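Local coordinates for ribose-phosphate pyrophosphokinase (Mycobacterium smegmatis, PDB 5MP7), which probably catalyses transfer of the pyrophosphoryl group of ATP to the 1-hydroxyl of ribose 5-phosphate, forming the central metabolite PRPP, at residues L12-G17 with N307-V312. Sequence-based numbering, arbitrary orientation.
Sequences LMLFAG and NTIRAV
Leu14 O is hydrogen-bonded to Thr36 OG1, and the two residues are also joined through their backbones; the CB of Leu14 points toward helix 302-314. The contact across to that helix is wholly apolar, an example of a strand and a distant helix meeting through one branched residue. Ile309 touches two leucines with the two branches of its side chain. Its short branch faces Leu12, with CG2 lying 4.2 Å from Leu12 CD1, and the two side chains cross at about a right angle. Its long branch is extended (chi2 174°), which carries Ile309 CD1 to within 4.4 Å of Leu14 CD1. With CG anti to the backbone N (chi1 -159°), Leu12 presents CD1, and a little farther off CD2, to Ile309 CG2. These are light van der Waals touches, with a summed buried surface of only 107 Å². The helix is regular here, with Ala311 N bonded to Asn307 O at 3.1 Å. The contact brings the C-terminal helix 302-314 back onto the parallel sheet of the N-terminal domain, at strand 12-16, one of its two edge strands within this chain. Ile309 packs against both that strand and helix 21-31, touching Val27 and Leu31, while Phe62 of the adjoining strand 60-64 meets Leu12, Ile309 and Val312. At the other edge strand, 150-153, Thr308 touches Met153 and Val312 touches Asp151.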
loop_
_atom_site.group_PDB
_atom_site.type_symbol
_atom_site.label_atom_id
_atom_site.label_comp_id
_atom_site.label_asym_id
_atom_site.label_seq_id
_atom_site.Cartn_x
_atom_site.Cartn_y
_atom_site.Cartn_z
ATOM N N LEU A 12 -20.515 -64.236 18.499
ATOM C CA LEU A 12 -19.114 -63.942 18.212
ATOM C C LEU A 12 -19.029 -62.787 17.234
ATOM O O LEU A 12 -19.584 -62.856 16.153
ATOM C CB LEU A 12 -18.426 -65.185 17.627
ATOM C CG LEU A 12 -16.895 -65.274 17.697
ATOM C CD1 LEU A 12 -16.394 -66.628 17.242
ATOM C CD2 LEU A 12 -16.216 -64.230 16.829
ATOM N N MET A 13 -18.314 -61.743 17.596
ATOM C CA MET A 13 -18.069 -60.642 16.686
ATOM C C MET A 13 -16.602 -60.307 16.605
ATOM O O MET A 13 -15.908 -60.163 17.587
ATOM C CB MET A 13 -18.848 -59.407 17.088
ATOM C CG MET A 13 -20.285 -59.510 16.676
ATOM S SD MET A 13 -21.240 -58.078 17.218
ATOM C CE MET A 13 -21.060 -57.004 15.793
ATOM N N LEU A 14 -16.159 -60.129 15.388
ATOM C CA LEU A 14 -14.786 -59.913 15.082
ATOM C C LEU A 14 -14.660 -58.474 14.584
ATOM O O LEU A 14 -15.327 -58.059 13.658
ATOM C CB LEU A 14 -14.370 -60.967 14.056
ATOM C CG LEU A 14 -12.946 -60.845 13.505
ATOM C CD1 LEU A 14 -11.843 -61.146 14.542
ATOM C CD2 LEU A 14 -12.842 -61.794 12.327
ATOM N N PHE A 15 -13.765 -57.727 15.194
ATOM C CA PHE A 15 -13.472 -56.356 14.826
ATOM C C PHE A 15 -12.001 -56.287 14.408
ATOM O O PHE A 15 -11.173 -57.013 14.936
ATOM C CB PHE A 15 -13.675 -55.463 16.026
ATOM C CG PHE A 15 -15.049 -55.539 16.576
ATOM C CD1 PHE A 15 -15.414 -56.531 17.467
ATOM C CD2 PHE A 15 -16.000 -54.620 16.168
ATOM C CE1 PHE A 15 -16.723 -56.595 17.924
ATOM C CE2 PHE A 15 -17.293 -54.675 16.618
ATOM C CZ PHE A 15 -17.669 -55.663 17.475
ATOM N N ALA A 16 -11.675 -55.406 13.485
ATOM C CA ALA A 16 -10.319 -55.305 13.000
ATOM C C ALA A 16 -9.953 -53.870 12.771
ATOM O O ALA A 16 -10.748 -53.086 12.274
ATOM C CB ALA A 16 -10.156 -56.084 11.719
ATOM N N GLY A 17 -8.744 -53.521 13.177
ATOM C CA GLY A 17 -8.161 -52.253 12.780
ATOM C C GLY A 17 -7.613 -52.288 11.356
ATOM O O GLY A 17 -7.618 -53.317 10.706
ATOM N N ASN A 307 -8.133 -70.827 15.679
ATOM C CA ASN A 307 -8.318 -71.855 16.704
ATOM C C ASN A 307 -8.360 -71.297 18.112
ATOM O O ASN A 307 -9.160 -71.760 18.926
ATOM C CB ASN A 307 -7.232 -72.906 16.676
ATOM C CG ASN A 307 -7.526 -74.034 15.736
ATOM O OD1 ASN A 307 -8.297 -74.924 16.057
ATOM N ND2 ASN A 307 -6.896 -74.023 14.587
ATOM N N THR A 308 -7.513 -70.314 18.400
ATOM C CA THR A 308 -7.526 -69.679 19.707
ATOM C C THR A 308 -8.817 -68.911 19.969
ATOM O O THR A 308 -9.371 -69.007 21.056
ATOM C CB THR A 308 -6.346 -68.710 19.881
ATOM O OG1 THR A 308 -5.131 -69.399 19.620
ATOM C CG2 THR A 308 -6.263 -68.214 21.302
ATOM N N ILE A 309 -9.303 -68.157 18.982
ATOM C CA ILE A 309 -10.582 -67.438 19.100
ATOM C C ILE A 309 -11.729 -68.413 19.333
ATOM O O ILE A 309 -12.577 -68.172 20.188
ATOM C CB ILE A 309 -10.882 -66.579 17.854
ATOM C CG1 ILE A 309 -9.860 -65.451 17.772
ATOM C CG2 ILE A 309 -12.293 -65.997 17.852
ATOM C CD1 ILE A 309 -9.970 -64.616 16.509
ATOM N N ARG A 310 -11.726 -69.522 18.610
ATOM C CA ARG A 310 -12.785 -70.498 18.727
ATOM C C ARG A 310 -12.812 -71.098 20.134
ATOM O O ARG A 310 -13.875 -71.231 20.742
ATOM C CB ARG A 310 -12.599 -71.582 17.680
ATOM C CG ARG A 310 -13.823 -72.384 17.295
ATOM C CD ARG A 310 -13.868 -72.979 15.834
ATOM N NE ARG A 310 -12.746 -73.780 15.243
ATOM C CZ ARG A 310 -11.998 -73.507 14.160
ATOM N NH1 ARG A 310 -12.128 -72.376 13.473
ATOM N NH2 ARG A 310 -11.063 -74.371 13.779
ATOM N N ALA A 311 -11.646 -71.431 20.665
ATOM C CA ALA A 311 -11.555 -72.028 21.991
ATOM C C ALA A 311 -11.941 -71.052 23.117
ATOM O O ALA A 311 -12.597 -71.433 24.078
ATOM C CB ALA A 311 -10.150 -72.535 22.231
ATOM N N VAL A 312 -11.535 -69.807 22.986
ATOM C CA VAL A 312 -11.944 -68.766 23.935
ATOM C C VAL A 312 -13.444 -68.560 23.893
ATOM O O VAL A 312 -14.101 -68.503 24.951
ATOM C CB VAL A 312 -11.228 -67.421 23.663
ATOM C CG1 VAL A 312 -11.835 -66.274 24.454
ATOM C CG2 VAL A 312 -9.735 -67.545 23.992
#